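Local coordinates for protein 6-phosphogluconate dehydrogenase NAD-binding (Dyadobacter fermentans, PDB 4GBJ) that probably acts as an NAD(P)-dependent oxidoreductase of the 6-phosphogluconate and 3-hydroxyisobutyrate dehydrogenase family, at residues B[180-185]-B[280-285]. Residues are numbered along the deposited sequence; the frame is centred on the assembly and turned at random.
Sequences MIACSL and LDWGAL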
# COMPACT_ATOMS: atom_id res chain seq x y z
N MSE B 180 8.13 -1.85 0.77
CA MSE B 180 6.76 -1.36 0.64
C MSE B 180 5.77 -2.50 0.79
O MSE B 180 4.71 -2.31 1.36
CB MSE B 180 6.52 -0.64 -0.66
CG MSE B 180 7.15 0.72 -0.64
SE MSE B 180 6.96 1.81 -2.24
CE MSE B 180 5.05 1.98 -2.36
N ILE B 181 6.15 -3.72 0.36
CA ILE B 181 5.28 -4.88 0.56
C ILE B 181 5.11 -5.13 2.06
O ILE B 181 4.00 -5.31 2.53
CB ILE B 181 5.75 -6.11 -0.18
CG1 ILE B 181 5.66 -5.91 -1.72
CG2 ILE B 181 4.90 -7.37 0.27
CD1 ILE B 181 6.48 -6.98 -2.51
N ALA B 182 6.23 -5.11 2.81
CA ALA B 182 6.27 -5.33 4.26
C ALA B 182 5.47 -4.24 4.99
O ALA B 182 4.73 -4.57 5.95
CB ALA B 182 7.71 -5.37 4.77
N CYS B 183 5.57 -2.98 4.55
CA CYS B 183 4.74 -1.90 5.11
C CYS B 183 3.26 -2.15 4.87
O CYS B 183 2.44 -1.83 5.72
CB CYS B 183 5.14 -0.55 4.54
SG CYS B 183 6.75 0.04 5.06
N SER B 184 2.91 -2.68 3.71
CA SER B 184 1.50 -2.97 3.36
C SER B 184 0.97 -4.01 4.29
O SER B 184 -0.15 -3.89 4.77
CB SER B 184 1.40 -3.39 1.90
OG SER B 184 1.97 -2.34 1.12
N LEU B 185 1.76 -5.05 4.55
CA LEU B 185 1.38 -6.07 5.51
C LEU B 185 1.16 -5.50 6.92
O LEU B 185 0.19 -5.84 7.59
CB LEU B 185 2.45 -7.14 5.61
CG LEU B 185 2.46 -8.17 4.44
CD1 LEU B 185 3.85 -8.85 4.36
CD2 LEU B 185 1.37 -9.19 4.63
N LEU B 280 6.50 -19.99 9.70
CA LEU B 280 5.37 -19.40 9.02
C LEU B 280 5.83 -18.60 7.81
O LEU B 280 7.01 -18.36 7.68
CB LEU B 280 4.61 -18.48 9.99
CG LEU B 280 4.06 -19.18 11.27
CD1 LEU B 280 3.24 -18.19 12.09
CD2 LEU B 280 3.17 -20.37 10.94
N ASP B 281 4.90 -18.15 6.96
CA ASP B 281 5.21 -17.25 5.86
C ASP B 281 5.66 -15.90 6.43
O ASP B 281 5.18 -15.47 7.49
CB ASP B 281 3.97 -17.09 4.97
CG ASP B 281 4.26 -16.33 3.73
OD1 ASP B 281 5.00 -16.88 2.87
OD2 ASP B 281 3.81 -15.15 3.64
N TRP B 282 6.44 -15.16 5.66
CA TRP B 282 6.93 -13.84 6.07
C TRP B 282 5.77 -12.86 6.29
O TRP B 282 5.94 -11.95 7.08
CB TRP B 282 7.94 -13.27 5.07
CG TRP B 282 7.32 -12.66 3.86
CD1 TRP B 282 6.56 -13.28 2.92
CD2 TRP B 282 7.59 -11.35 3.36
NE1 TRP B 282 6.27 -12.41 1.90
CE2 TRP B 282 6.90 -11.22 2.13
CE3 TRP B 282 8.33 -10.25 3.83
CZ2 TRP B 282 6.93 -10.04 1.37
CZ3 TRP B 282 8.31 -9.07 3.11
CH2 TRP B 282 7.59 -8.97 1.90
N GLY B 283 4.61 -13.10 5.69
CA GLY B 283 3.39 -12.34 5.95
C GLY B 283 3.00 -12.31 7.41
O GLY B 283 2.29 -11.40 7.85
N ALA B 284 3.44 -13.32 8.20
CA ALA B 284 3.12 -13.38 9.63
C ALA B 284 3.71 -12.24 10.41
O ALA B 284 3.39 -12.12 11.58
CB ALA B 284 3.58 -14.72 10.21
N LEU B 285 4.49 -11.32 9.80
CA LEU B 285 4.92 -10.12 10.52
C LEU B 285 3.66 -9.37 11.01
O LEU B 285 3.68 -8.69 12.06
CB LEU B 285 5.82 -9.21 9.65
CG LEU B 285 5.11 -8.43 8.52
CD1 LEU B 285 4.57 -7.09 9.00
CD2 LEU B 285 6.03 -8.24 7.33
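Asp281 OD1, in plane with the Trp282 indole at its edge, is gripped by the backbone N atoms of Ala235 and Phe236. The other carboxylate oxygen, Asp281 OD2, takes a hydrogen bond from Gly283 N at 3.0 Å; the bond is fairly straight (N-H...O 160°), and its donor lies above the carboxylate plane, closing an Asx turn at the start of the short 3-10 segment. No hydrogen bond joins 280-285 to 180-185; they meet through buried apolar groups. Trp282 CG sits between its own backbone N and carbonyl carbon (chi1 80°), and with this torsion the far end of the indole comes up against Ile181 and Ala182. There Ile181 CG2 meets Trp282 CH2 obliquely at 3.5 Å, the two side chains crossing at about a right angle, while Ala182 CB is looser, 4.1 Å from Trp282 CZ3. Leu185 CD1 lies over one face of the indole, and this methyl also reaches Gly283 CA at 3.9 Å. Its closest neighbour across the contact is Leu285 CD2, at 3.7 Å. Both Leu285 methyls rest against Leu185 CB, these two side chains again crossing at about a right angle, and Leu285 CD1 comes within 4.0 Å of Ala182 O. Phe236 meets the Trp282 ring edge-to-face, and helices 217-228 and 260-274 add Tyr222, Val226, Ile265 and Phe269 around the cluster. Ile181 also packs on Leu213 of the second subunit, and its side chain is about 6 Å from that of Lys174, the predicted active-site residue. A loop shaped by an Asx turn thus packs against the long helix 169-197, forming part of the hydrophobic core of the helical C-terminal domain, as in 3-hydroxyisobutyrate dehydrogenase relatives.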